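Local coordinates for protein botulinum neurotoxin type C1 (Clostridium botulinum, PDB 3R4S) that binds gangliosides on its target cells through this receptor-binding region, a step on which entry of the metalloprotease toxin depends, at residues Phe372-Asn375 against Asn380-Gly383; Lys239-Asn244 against Val255-Leu260; Phe49-Ser54 against Gly59-Thr64; Arg292-Thr297 against Ile355-Pro360; Ile338-Leu343 against Tyr390-Gly395. All coordinates share one frame; numbering follows the deposited sequence.

Interaction 1: Phe372-Asn375 against Asn380-Gly383; sequences FKSN and NISG
Phe372-Asn375 and Asn380-Gly383 run in roughly opposite directions, their short strand axes 131° apart, and four hydrogen bonds join them, three of them backbone to backbone. Lys373 N gives to Gly383 O at 2.8 Å, and Lys373 O takes the N-H of Ser382 at 2.9 Å. Asn375 N reaches Asn380 O at 3.2 Å, and the return bond uses a side chain: Asn380 N gives to Asn375 OD1 at 2.9 Å, from above the amide plane. Asn375 therefore grips Asn380 with both its backbone and its amide. Its CG lies between the backbone N and the carbonyl carbon (chi1 68°), which swings OD1 over to Asn380 N. The amide planes of the two asparagines are 63° apart. The segments are the two arms of a beta hairpin, strands 367-374 and 381-392, in the beta-trefoil domain. Asn375 and Asn380 close the arms where the connecting loop begins and ends.

Ile381 spreads over the first arm with two branches. CG2 meets Phe372 CB at 3.6 Å, and CD1 lies beside Ser374 OG at 3.5 Å. Gly383 O sits at the edge of the Phe372 ring. Ser374 OG is itself bonded to Asn375 O in the carbonyl plane. The Lys373 chain bends away from the hairpin partner. Its NZ bonds to the carbonyl O atoms of Asp352 and Ile355, and its charge lies against the Phe356 ring in a cation-pi contact.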
# COMPACT_ATOMS: atom_id res chain seq x y z
N PHE A 372 8.69 18.98 -1.20
CA PHE A 372 9.18 20.18 -1.84
C PHE A 372 9.61 21.17 -0.78
O PHE A 372 8.94 21.33 0.25
CB PHE A 372 8.06 20.80 -2.68
CG PHE A 372 7.61 19.93 -3.82
CD1 PHE A 372 8.17 20.07 -5.09
CD2 PHE A 372 6.64 18.95 -3.62
CE1 PHE A 372 7.76 19.27 -6.14
CE2 PHE A 372 6.22 18.14 -4.67
CZ PHE A 372 6.77 18.30 -5.93
N LYS A 373 10.73 21.84 -1.03
CA LYS A 373 11.19 22.93 -0.16
C LYS A 373 10.25 24.11 -0.28
O LYS A 373 9.93 24.55 -1.38
CB LYS A 373 12.61 23.36 -0.51
CG LYS A 373 13.18 24.39 0.47
CD LYS A 373 13.47 23.76 1.84
CE LYS A 373 13.80 24.82 2.90
NZ LYS A 373 12.57 25.57 3.32
N SER A 374 9.79 24.62 0.86
CA SER A 374 8.71 25.59 0.88
C SER A 374 8.99 26.70 1.87
O SER A 374 9.77 26.52 2.80
CB SER A 374 7.42 24.87 1.30
OG SER A 374 6.32 25.76 1.39
N ASN A 375 8.34 27.86 1.68
CA ASN A 375 8.32 28.87 2.73
C ASN A 375 7.10 28.64 3.65
O ASN A 375 6.34 27.69 3.45
CB ASN A 375 8.35 30.30 2.15
CG ASN A 375 7.07 30.66 1.39
OD1 ASN A 375 6.37 29.79 0.88
ND2 ASN A 375 6.77 31.95 1.33
N ASN A 380 5.93 30.10 -1.92
CA ASN A 380 7.20 29.99 -2.61
C ASN A 380 7.77 28.59 -2.50
O ASN A 380 8.45 28.27 -1.52
CB ASN A 380 8.19 31.03 -2.08
CG ASN A 380 9.55 30.93 -2.75
OD1 ASN A 380 9.72 30.20 -3.73
ND2 ASN A 380 10.53 31.66 -2.23
N ILE A 381 7.47 27.74 -3.48
CA ILE A 381 8.06 26.40 -3.54
C ILE A 381 9.33 26.51 -4.36
O ILE A 381 9.29 26.86 -5.54
CB ILE A 381 7.09 25.39 -4.20
CG1 ILE A 381 5.76 25.36 -3.45
CG2 ILE A 381 7.73 23.99 -4.26
CD1 ILE A 381 5.90 24.97 -1.98
N SER A 382 10.47 26.21 -3.74
CA SER A 382 11.75 26.53 -4.36
C SER A 382 12.57 25.32 -4.81
O SER A 382 13.62 25.48 -5.43
CB SER A 382 12.60 27.37 -3.40
OG SER A 382 12.78 26.69 -2.17
N GLY A 383 12.10 24.12 -4.48
CA GLY A 383 12.88 22.94 -4.80
C GLY A 383 12.21 21.63 -4.45
O GLY A 383 11.13 21.60 -3.84

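Interaction 2: Lys239-Asn244 against Val255-Leu260; sequences KDYWGN and VNIDYL
Tyr241 reaches Leu260 because its CG stands opposite the backbone N (chi1 -164°), which carries the phenol out toward Val255-Leu260. Leu260, with CG anti to the carbonyl carbon (chi1 -66°), points toward the tyrosine, and both methyls lie near the hydroxyl. The nearest approach is Tyr241 OH to Leu260 CD1, 3.4 Å, and CD2 of the same leucine lies 4.2 Å from Tyr241 CE1. Ile257 comes in at the ring edge, near its plane, with CD1 4.2 Å from Tyr241 CE1. Val255 adds a looser touch through CG2. No hydrogen bond joins the two segments; a single aromatic side chain bridges a wide gap between backbones.

The backbone at the base of that side chain is part of a bonded turn. Asp240-Gly243 is a type I beta turn, with Tyr241 at its second position. Asp240 OD1 accepts from Trp242 N at 2.9 Å and from Asn244 N at 3.1 Å. The two donors come from opposite faces of the carboxylate plane. The Trp242 indole lies with one face against Tyr241, whose CD2 is offset toward the indole rim. Phe282 packs edge-to-face with Tyr241 as well.

In Val255-Leu260, Asn256 OD1 accepts from Asp258 N at 3.0 Å, at the bend that follows strand 251-256. Trp147 bonds to the turn twice, through the backbone of Trp242 and through Asn244 OD1, and so ties it to the lectin-like part of the chain. Both segments thus bend through Asx turns, at Asp240 and Asn256, in the beta-trefoil domain.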
# COMPACT_ATOMS: atom_id res chain seq x y z
N LYS A 239 -0.20 8.42 2.08
CA LYS A 239 -0.19 7.09 2.68
C LYS A 239 1.21 6.69 3.16
O LYS A 239 2.22 7.08 2.56
CB LYS A 239 -0.71 6.04 1.67
CG LYS A 239 -2.13 6.35 1.09
CD LYS A 239 -3.16 6.50 2.21
CE LYS A 239 -4.61 6.61 1.68
NZ LYS A 239 -4.77 7.68 0.65
N ASP A 240 1.28 5.94 4.26
CA ASP A 240 2.53 5.34 4.66
C ASP A 240 2.83 4.19 3.71
O ASP A 240 2.07 3.92 2.78
CB ASP A 240 2.55 4.90 6.14
CG ASP A 240 1.63 3.71 6.45
OD1 ASP A 240 1.31 2.91 5.54
OD2 ASP A 240 1.24 3.58 7.64
N TYR A 241 3.94 3.51 3.94
CA TYR A 241 4.47 2.54 3.00
C TYR A 241 3.54 1.35 2.81
O TYR A 241 3.59 0.67 1.79
CB TYR A 241 5.84 2.06 3.50
CG TYR A 241 6.66 1.34 2.46
CD1 TYR A 241 7.32 2.06 1.46
CD2 TYR A 241 6.78 -0.04 2.48
CE1 TYR A 241 8.08 1.41 0.52
CE2 TYR A 241 7.55 -0.69 1.53
CZ TYR A 241 8.19 0.04 0.56
OH TYR A 241 8.95 -0.62 -0.39
N TRP A 242 2.70 1.08 3.81
CA TRP A 242 1.77 -0.06 3.71
C TRP A 242 0.38 0.36 3.22
O TRP A 242 -0.53 -0.47 3.11
CB TRP A 242 1.67 -0.82 5.04
CG TRP A 242 3.02 -1.28 5.57
CD1 TRP A 242 3.51 -1.09 6.84
CD2 TRP A 242 4.05 -1.98 4.85
NE1 TRP A 242 4.77 -1.64 6.95
CE2 TRP A 242 5.12 -2.19 5.74
CE3 TRP A 242 4.16 -2.46 3.54
CZ2 TRP A 242 6.29 -2.85 5.36
CZ3 TRP A 242 5.33 -3.12 3.16
CH2 TRP A 242 6.37 -3.31 4.08
N GLY A 243 0.23 1.65 2.92
CA GLY A 243 -1.02 2.15 2.37
C GLY A 243 -2.01 2.67 3.41
O GLY A 243 -3.14 3.03 3.06
N ASN A 244 -1.61 2.69 4.67
CA ASN A 244 -2.43 3.30 5.70
C ASN A 244 -2.19 4.82 5.73
O ASN A 244 -1.15 5.29 5.26
CB ASN A 244 -2.17 2.65 7.07
CG ASN A 244 -2.77 1.25 7.16
OD1 ASN A 244 -3.92 1.02 6.75
ND2 ASN A 244 -2.00 0.30 7.68
N VAL A 255 12.32 6.34 3.72
CA VAL A 255 13.11 5.66 2.70
C VAL A 255 12.96 6.31 1.34
O VAL A 255 11.92 6.92 1.02
CB VAL A 255 12.72 4.17 2.57
CG1 VAL A 255 13.06 3.41 3.84
CG2 VAL A 255 11.23 4.04 2.26
N ASN A 256 14.00 6.21 0.53
CA ASN A 256 13.93 6.66 -0.84
C ASN A 256 13.60 5.45 -1.70
O ASN A 256 14.24 4.41 -1.56
CB ASN A 256 15.25 7.27 -1.28
CG ASN A 256 15.15 7.97 -2.60
OD1 ASN A 256 15.29 7.35 -3.65
ND2 ASN A 256 14.89 9.27 -2.56
N ILE A 257 12.60 5.59 -2.56
CA ILE A 257 12.13 4.48 -3.40
C ILE A 257 13.26 3.89 -4.25
O ILE A 257 13.29 2.68 -4.52
CB ILE A 257 10.92 4.89 -4.27
CG1 ILE A 257 9.74 5.28 -3.39
CG2 ILE A 257 10.52 3.76 -5.23
CD1 ILE A 257 9.41 4.27 -2.29
N ASP A 258 14.20 4.72 -4.67
CA ASP A 258 15.37 4.25 -5.43
C ASP A 258 16.40 3.52 -4.57
O ASP A 258 17.32 2.92 -5.10
CB ASP A 258 16.05 5.42 -6.15
CG ASP A 258 15.44 5.71 -7.51
OD1 ASP A 258 14.56 4.94 -7.93
OD2 ASP A 258 15.85 6.69 -8.16
N TYR A 259 16.24 3.58 -3.25
CA TYR A 259 17.23 3.01 -2.35
C TYR A 259 16.60 2.34 -1.14
O TYR A 259 16.91 2.69 0.01
CB TYR A 259 18.20 4.10 -1.87
CG TYR A 259 19.12 4.58 -2.96
CD1 TYR A 259 20.32 3.91 -3.22
CD2 TYR A 259 18.81 5.68 -3.73
CE1 TYR A 259 21.18 4.34 -4.22
CE2 TYR A 259 19.66 6.13 -4.74
CZ TYR A 259 20.85 5.45 -4.97
OH TYR A 259 21.71 5.87 -5.97
N LEU A 260 15.73 1.36 -1.39
CA LEU A 260 14.98 0.71 -0.33
C LEU A 260 15.89 -0.11 0.56
O LEU A 260 15.57 -0.35 1.72
CB LEU A 260 13.87 -0.18 -0.92
CG LEU A 260 12.77 0.60 -1.66
CD1 LEU A 260 11.74 -0.34 -2.26
CD2 LEU A 260 12.10 1.58 -0.72

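Interaction 3: Phe49-Ser54 against Gly59-Thr64; sequences FKLGSS and GKVIVT
Phe49 opens the contact with Val61: the two side chains approach from opposite directions, and Phe49 CE1 lies 3.9 Å from Val61 CG2. A chi1 of 63° places the ring over toward Val61. Phe188 meets the same ring edge-to-face. Next in line on this face is Leu51, which also points toward the partner segment. Its CD2 touches two things at once. It rests on the bare backbone of Gly59, 3.8 Å from the carbonyl C, and reaches Val61 CG2 at 4.3 Å. Gly59 has no side chain, so the leucine methyl can lie directly on its main chain.

At Gly52 the chemistry changes from apolar to polar. Gly52 O and Gly59 N are 4.4 Å apart, and two waters bridge the glycines. One donates to Gly52 O at 2.8 Å and to Gly59 O. The other accepts from Gly52 N and, at 2.7 Å, from Gly59 N. The carbonyl and amide groups of both glycines are therefore bridged in pairs, like with like.

Strand 49-52 pairs with strand 207-216, whereas strand 60-64 pairs with strands 32-36 and 185-192. The two segments thus belong to different sheets, and the short strands run at 122° to each other. Val39 packs against Phe49, Leu51 and Val61 and completes this apolar patch. Side chains packed between two antiparallel sheets are characteristic of a beta sandwich, here the concanavalin-like jelly roll of the N-terminal receptor-binding domain.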
# COMPACT_ATOMS: atom_id res chain seq x y z
N PHE A 49 -12.23 -5.28 8.07
CA PHE A 49 -12.22 -6.35 9.06
C PHE A 49 -10.92 -7.14 8.97
O PHE A 49 -10.33 -7.27 7.89
CB PHE A 49 -13.47 -7.24 9.01
CG PHE A 49 -13.67 -8.02 7.71
CD1 PHE A 49 -13.14 -9.29 7.57
CD2 PHE A 49 -14.43 -7.49 6.67
CE1 PHE A 49 -13.34 -10.02 6.39
CE2 PHE A 49 -14.63 -8.21 5.49
CZ PHE A 49 -14.09 -9.48 5.36
N LYS A 50 -10.45 -7.62 10.11
CA LYS A 50 -9.17 -8.32 10.16
C LYS A 50 -9.33 -9.77 10.58
O LYS A 50 -10.02 -10.07 11.55
CB LYS A 50 -8.22 -7.63 11.14
CG LYS A 50 -6.86 -8.32 11.20
CD LYS A 50 -5.91 -7.65 12.17
CE LYS A 50 -6.14 -8.13 13.60
NZ LYS A 50 -4.98 -7.76 14.48
N LEU A 51 -8.67 -10.67 9.84
CA LEU A 51 -8.64 -12.09 10.18
C LEU A 51 -7.22 -12.59 10.40
O LEU A 51 -6.27 -12.05 9.82
CB LEU A 51 -9.29 -12.92 9.08
CG LEU A 51 -10.70 -12.57 8.64
CD1 LEU A 51 -11.14 -13.53 7.55
CD2 LEU A 51 -11.68 -12.59 9.82
N GLY A 52 -7.07 -13.62 11.22
CA GLY A 52 -5.78 -14.22 11.48
C GLY A 52 -5.79 -15.68 11.08
O GLY A 52 -6.86 -16.27 10.92
N SER A 53 -4.61 -16.26 10.93
CA SER A 53 -4.49 -17.63 10.44
C SER A 53 -4.32 -18.69 11.53
O SER A 53 -4.54 -19.87 11.28
CB SER A 53 -3.33 -17.76 9.45
OG SER A 53 -2.09 -17.56 10.11
N SER A 54 -3.92 -18.30 12.73
CA SER A 54 -3.58 -19.30 13.74
C SER A 54 -4.69 -19.56 14.77
O SER A 54 -5.37 -18.65 15.23
CB SER A 54 -2.26 -18.96 14.42
OG SER A 54 -2.36 -17.76 15.17
N GLY A 59 -10.78 -16.08 12.97
CA GLY A 59 -11.96 -15.43 12.43
C GLY A 59 -12.46 -16.04 11.14
O GLY A 59 -11.69 -16.53 10.30
N LYS A 60 -13.77 -15.99 10.98
CA LYS A 60 -14.45 -16.55 9.83
C LYS A 60 -15.63 -15.61 9.54
O LYS A 60 -16.44 -15.37 10.42
CB LYS A 60 -14.94 -17.96 10.21
CG LYS A 60 -15.44 -18.84 9.09
CD LYS A 60 -15.80 -20.24 9.63
CE LYS A 60 -16.31 -21.15 8.52
NZ LYS A 60 -16.77 -22.48 9.03
N VAL A 61 -15.69 -15.06 8.34
CA VAL A 61 -16.85 -14.27 7.94
C VAL A 61 -17.57 -15.01 6.83
O VAL A 61 -16.98 -15.30 5.80
CB VAL A 61 -16.47 -12.87 7.45
CG1 VAL A 61 -17.69 -12.13 6.92
CG2 VAL A 61 -15.78 -12.06 8.56
N ILE A 62 -18.85 -15.33 7.05
CA ILE A 62 -19.61 -16.10 6.08
C ILE A 62 -20.72 -15.25 5.45
O ILE A 62 -21.58 -14.74 6.16
CB ILE A 62 -20.25 -17.32 6.74
CG1 ILE A 62 -19.20 -18.13 7.50
CG2 ILE A 62 -20.95 -18.17 5.71
CD1 ILE A 62 -19.78 -19.27 8.28
N VAL A 63 -20.68 -15.10 4.13
CA VAL A 63 -21.72 -14.38 3.41
C VAL A 63 -22.61 -15.39 2.69
O VAL A 63 -22.11 -16.23 1.92
CB VAL A 63 -21.14 -13.41 2.36
CG1 VAL A 63 -22.26 -12.69 1.62
CG2 VAL A 63 -20.19 -12.41 3.01
N THR A 64 -23.91 -15.34 2.95
CA THR A 64 -24.86 -16.22 2.29
C THR A 64 -25.79 -15.40 1.42
O THR A 64 -26.66 -14.69 1.91
CB THR A 64 -25.66 -17.06 3.28
OG1 THR A 64 -24.76 -17.80 4.11
CG2 THR A 64 -26.59 -18.04 2.55
O HOH W 1 -9.09 -16.78 9.37
O HOH W 2 -8.75 -14.39 13.38

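Interaction 4: Arg292-Thr297 against Ile355-Pro360; sequences RIRGNT and IFQIQP
Ile355 meets Ile293 at about a right angle, and the touch is made by one methyl: Ile293 CD1 lies 3.9 Å from Ile355 CG1 and 4.0 Å from Ile355 CG2. The methyl thus fits against both branches of the partner. Ile293 reaches this far because its chain runs out straight to CD1 (chi2 172°). Its side chain is about 8 Å from the bound N-acetyl-alpha-neuraminic acid. Ile293 also packs on Tyr309, and Ile355 on Ile350. Tyr309 and Ile350 line that sugar's pocket, so the isoleucine pair packs against residues of that pocket.

Two residues on, Gln357 turns its amide to Arg294. CG of Gln357 is anti to the backbone N (chi1 -178°) and the chain stays extended, which sends NE2 out toward the guanidinium. NE2 and Arg294 NH2 are 3.9 Å apart and do not bond to each other. A water accepts from both, at 2.9 Å from Arg294 NH2 and 3.2 Å from Gln357 NE2. It sits at the edge of the guanidinium, in its plane. The guanidinium and amide planes are 53° apart, so the groups do not stack. Gly305 O is a second common acceptor, with a hydrogen bond from Gln357 NE2 and a weak one from Arg294 NH2.

Ile293 and Arg294 share one partner, Ile307, in a classic beta bulge, where the chain turns a corner after strand 288-292 of the trefoil sheet. The facing atoms, Arg294 NH2 and Gln357 NE2, are both N-H donors, so their meeting depends on acceptors between them: a water oxygen and a backbone carbonyl.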
# COMPACT_ATOMS: atom_id res chain seq x y z
N ARG A 292 3.28 19.09 11.79
CA ARG A 292 2.44 19.95 10.96
C ARG A 292 2.66 21.44 11.22
O ARG A 292 2.76 21.89 12.36
CB ARG A 292 0.96 19.60 11.18
CG ARG A 292 0.01 20.33 10.21
CD ARG A 292 -1.46 19.93 10.47
NE ARG A 292 -1.87 20.32 11.82
CZ ARG A 292 -2.58 19.57 12.65
NH1 ARG A 292 -2.98 18.35 12.29
NH2 ARG A 292 -2.89 20.03 13.85
N ILE A 293 2.73 22.21 10.14
CA ILE A 293 2.74 23.66 10.22
C ILE A 293 1.39 24.18 9.75
O ILE A 293 0.76 24.99 10.42
CB ILE A 293 3.85 24.27 9.35
CG1 ILE A 293 5.22 24.01 9.98
CG2 ILE A 293 3.63 25.77 9.17
CD1 ILE A 293 6.37 24.41 9.08
N ARG A 294 0.93 23.68 8.60
CA ARG A 294 -0.38 24.02 8.07
C ARG A 294 -1.08 22.80 7.48
O ARG A 294 -0.51 22.07 6.65
CB ARG A 294 -0.27 25.11 7.00
CG ARG A 294 -1.61 25.68 6.56
CD ARG A 294 -1.49 26.45 5.25
NE ARG A 294 -1.37 25.53 4.11
CZ ARG A 294 -1.03 25.90 2.88
NH1 ARG A 294 -0.75 27.18 2.62
NH2 ARG A 294 -0.96 25.00 1.91
N GLY A 295 -2.31 22.56 7.92
CA GLY A 295 -3.11 21.46 7.40
C GLY A 295 -4.46 21.40 8.09
O GLY A 295 -4.86 22.33 8.79
N ASN A 296 -5.16 20.29 7.90
CA ASN A 296 -6.48 20.08 8.48
C ASN A 296 -6.34 19.73 9.96
O ASN A 296 -5.91 18.64 10.31
CB ASN A 296 -7.22 18.97 7.72
CG ASN A 296 -8.68 18.86 8.11
OD1 ASN A 296 -9.07 19.16 9.25
ND2 ASN A 296 -9.51 18.42 7.17
N THR A 297 -6.71 20.66 10.82
CA THR A 297 -6.52 20.47 12.25
C THR A 297 -7.55 19.53 12.90
O THR A 297 -7.49 19.26 14.09
CB THR A 297 -6.50 21.83 12.99
OG1 THR A 297 -7.77 22.47 12.85
CG2 THR A 297 -5.40 22.74 12.42
N ILE A 355 11.40 24.12 6.52
CA ILE A 355 10.02 24.03 6.05
C ILE A 355 9.86 23.31 4.70
O ILE A 355 10.54 23.64 3.72
CB ILE A 355 9.35 25.43 6.00
CG1 ILE A 355 9.43 26.10 7.37
CG2 ILE A 355 7.89 25.32 5.54
CD1 ILE A 355 8.83 27.50 7.39
N PHE A 356 8.97 22.32 4.66
CA PHE A 356 8.68 21.57 3.43
C PHE A 356 7.18 21.49 3.15
O PHE A 356 6.34 21.74 4.04
CB PHE A 356 9.28 20.17 3.50
CG PHE A 356 10.79 20.16 3.57
CD1 PHE A 356 11.54 20.17 2.41
CD2 PHE A 356 11.45 20.18 4.80
CE1 PHE A 356 12.93 20.18 2.45
CE2 PHE A 356 12.83 20.19 4.86
CZ PHE A 356 13.58 20.19 3.69
N GLN A 357 6.84 21.16 1.90
CA GLN A 357 5.45 20.89 1.51
C GLN A 357 5.37 19.51 0.89
O GLN A 357 6.21 19.16 0.05
CB GLN A 357 4.94 21.93 0.52
CG GLN A 357 3.46 21.72 0.12
CD GLN A 357 2.92 22.83 -0.79
OE1 GLN A 357 3.38 23.01 -1.91
NE2 GLN A 357 1.90 23.55 -0.31
N ILE A 358 4.38 18.72 1.29
CA ILE A 358 4.26 17.33 0.83
C ILE A 358 3.15 17.14 -0.21
O ILE A 358 2.16 17.87 -0.21
CB ILE A 358 4.08 16.35 2.02
CG1 ILE A 358 4.41 14.93 1.57
CG2 ILE A 358 2.65 16.45 2.60
CD1 ILE A 358 4.73 13.99 2.73
N GLN A 359 3.35 16.17 -1.10
CA GLN A 359 2.33 15.75 -2.06
C GLN A 359 2.38 14.24 -2.16
O GLN A 359 3.47 13.66 -2.12
CB GLN A 359 2.58 16.36 -3.45
CG GLN A 359 2.56 17.90 -3.49
CD GLN A 359 1.16 18.47 -3.30
OE1 GLN A 359 0.20 17.72 -3.27
NE2 GLN A 359 1.05 19.79 -3.18
N PRO A 360 1.22 13.58 -2.29
CA PRO A 360 1.19 12.12 -2.43
C PRO A 360 1.78 11.72 -3.76
O PRO A 360 1.68 12.50 -4.71
CB PRO A 360 -0.32 11.80 -2.41
CG PRO A 360 -0.97 13.04 -2.93
CD PRO A 360 -0.13 14.18 -2.40
O HOH W 3 -0.10 26.06 -0.70

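Interaction 5: Ile338-Leu343 against Tyr390-Gly395; sequences IYAIGL and YRFRLG
Ile338 and Ala340 on one strand meet Tyr390 and Phe392 on another within the beta-trefoil domain. Strands 338-345 and 381-392 do not pair with each other. Each pairs with strand 401-409, which joins them in one antiparallel sheet. The backbones stay well apart: the closest CA atoms, of Ala340 and Tyr390, are 8.9 Å from each other. Side chains alone close the gap, and no hydrogen bond crosses it.

The first kind of contact is aliphatic against a phenol. Ile338 and Tyr390 approach at about a right angle. The isoleucine uses its CG2 branch, which lies 3.5 Å from Tyr390 OH and 3.8 Å from Tyr390 CZ. CG2 is the branch anti to the backbone N of Ile338, and CG1 and CD1 reach the hydroxyl less closely. The touch is thus concentrated at the far end of the tyrosine. Thr407, on the strand between, packs on Tyr390, and Met328 and Ala330 add to its surroundings.

The second kind is a methyl against a ring edge. Tyr390 and Phe392 both have CG anti to the carbonyl carbon (chi1 -59° and -65°), and both rings are sent toward strand 338-345. Gln270 touches Ala340 and Phe392 alike, and Val405 packs on Phe392 as well. The Phe392 side chain is about 12 Å from the bound N-acetyl-beta-neuraminic acid, so this pair lies near that sugar's pocket without lining it. Ala340 CB comes in near the plane of the Phe392 ring and ends 4.0 Å from its CZ.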
# COMPACT_ATOMS: atom_id res chain seq x y z
N ILE A 338 22.15 22.32 -5.97
CA ILE A 338 22.00 21.15 -5.10
C ILE A 338 22.43 21.48 -3.67
O ILE A 338 23.54 21.97 -3.46
CB ILE A 338 22.86 19.98 -5.58
CG1 ILE A 338 22.52 19.59 -7.02
CG2 ILE A 338 22.65 18.76 -4.67
CD1 ILE A 338 21.13 18.99 -7.17
N TYR A 339 21.57 21.22 -2.69
CA TYR A 339 21.90 21.46 -1.29
C TYR A 339 21.65 20.21 -0.46
O TYR A 339 20.66 19.51 -0.66
CB TYR A 339 21.08 22.60 -0.71
CG TYR A 339 21.20 23.87 -1.50
CD1 TYR A 339 22.11 24.85 -1.12
CD2 TYR A 339 20.43 24.09 -2.63
CE1 TYR A 339 22.22 26.03 -1.84
CE2 TYR A 339 20.54 25.25 -3.35
CZ TYR A 339 21.44 26.22 -2.95
OH TYR A 339 21.56 27.39 -3.67
N ALA A 340 22.55 19.94 0.48
CA ALA A 340 22.38 18.80 1.37
C ALA A 340 21.26 19.07 2.36
O ALA A 340 21.05 20.21 2.78
CB ALA A 340 23.70 18.50 2.11
N ILE A 341 20.53 18.02 2.73
CA ILE A 341 19.65 18.07 3.89
C ILE A 341 20.40 17.50 5.08
O ILE A 341 20.93 16.39 5.02
CB ILE A 341 18.34 17.29 3.66
CG1 ILE A 341 17.52 17.94 2.53
CG2 ILE A 341 17.54 17.23 4.96
CD1 ILE A 341 16.28 17.14 2.10
N GLY A 342 20.49 18.28 6.15
CA GLY A 342 21.20 17.82 7.32
C GLY A 342 20.36 18.03 8.55
O GLY A 342 19.13 18.17 8.46
N LEU A 343 21.00 18.04 9.72
CA LEU A 343 20.29 18.17 10.98
C LEU A 343 20.78 19.35 11.80
O LEU A 343 21.98 19.58 11.94
CB LEU A 343 20.41 16.88 11.80
CG LEU A 343 19.97 15.59 11.11
CD1 LEU A 343 20.63 14.38 11.75
CD2 LEU A 343 18.45 15.46 11.15
N TYR A 390 27.61 12.55 -2.85
CA TYR A 390 28.45 13.75 -2.84
C TYR A 390 29.64 13.64 -1.89
O TYR A 390 29.67 12.77 -1.00
CB TYR A 390 27.60 14.98 -2.53
CG TYR A 390 26.48 15.18 -3.52
CD1 TYR A 390 26.67 15.95 -4.66
CD2 TYR A 390 25.24 14.58 -3.33
CE1 TYR A 390 25.64 16.12 -5.58
CE2 TYR A 390 24.21 14.74 -4.25
CZ TYR A 390 24.42 15.52 -5.37
OH TYR A 390 23.41 15.70 -6.28
N ARG A 391 30.62 14.51 -2.07
CA ARG A 391 31.87 14.46 -1.30
C ARG A 391 31.81 15.34 -0.05
O ARG A 391 31.54 16.53 -0.14
CB ARG A 391 33.05 14.89 -2.17
CG ARG A 391 33.44 13.89 -3.24
CD ARG A 391 34.68 13.10 -2.82
NE ARG A 391 34.98 12.04 -3.76
CZ ARG A 391 35.79 11.01 -3.53
NH1 ARG A 391 36.42 10.89 -2.36
NH2 ARG A 391 35.98 10.10 -4.48
N PHE A 392 32.05 14.74 1.11
CA PHE A 392 32.05 15.46 2.38
C PHE A 392 33.27 15.06 3.21
O PHE A 392 33.91 14.03 2.96
CB PHE A 392 30.82 15.11 3.22
CG PHE A 392 29.50 15.52 2.63
CD1 PHE A 392 28.89 16.72 3.01
CD2 PHE A 392 28.83 14.70 1.74
CE1 PHE A 392 27.66 17.09 2.49
CE2 PHE A 392 27.60 15.06 1.22
CZ PHE A 392 27.01 16.25 1.58
N ARG A 393 33.54 15.86 4.23
CA ARG A 393 34.43 15.46 5.32
C ARG A 393 33.55 15.36 6.55
O ARG A 393 33.12 16.38 7.10
CB ARG A 393 35.52 16.51 5.55
CG ARG A 393 36.48 16.69 4.39
CD ARG A 393 37.63 17.66 4.76
NE ARG A 393 38.59 17.77 3.66
CZ ARG A 393 38.54 18.69 2.71
NH1 ARG A 393 37.57 19.60 2.71
NH2 ARG A 393 39.45 18.69 1.75
N LEU A 394 33.28 14.14 6.99
CA LEU A 394 32.46 13.93 8.17
C LEU A 394 33.21 13.11 9.20
O LEU A 394 34.12 12.35 8.85
CB LEU A 394 31.16 13.21 7.78
CG LEU A 394 30.32 13.76 6.63
CD1 LEU A 394 29.17 12.80 6.29
CD2 LEU A 394 29.80 15.15 6.96
N GLY A 395 32.84 13.25 10.46
CA GLY A 395 33.36 12.40 11.52
C GLY A 395 34.87 12.24 11.59
O GLY A 395 35.38 11.12 11.71

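Interaction 3 stands apart, in the beta sandwich, about 28 Å centre to centre from interaction 2, its nearest companion here. It is a buried contact; the others are partly buried and reach the trefoil sheet. Interactions 1 and 4 touch: Phe372 O and Gln357 N, 2.7 Å apart, probably bond, since strands 367-374 and 356-362 are neighbours. Interactions 1 and 5 use opposite ends of strand 381-392 and do not touch. Interaction 1 is bonded mostly main chain to main chain, with one asparagine side chain joining in. Interactions 2 and 5 are side-chain contacts without crossing bonds. Interactions 3 and 4 mix apolar touches with bridging waters, at backbone groups in one and side-chain ends in the other.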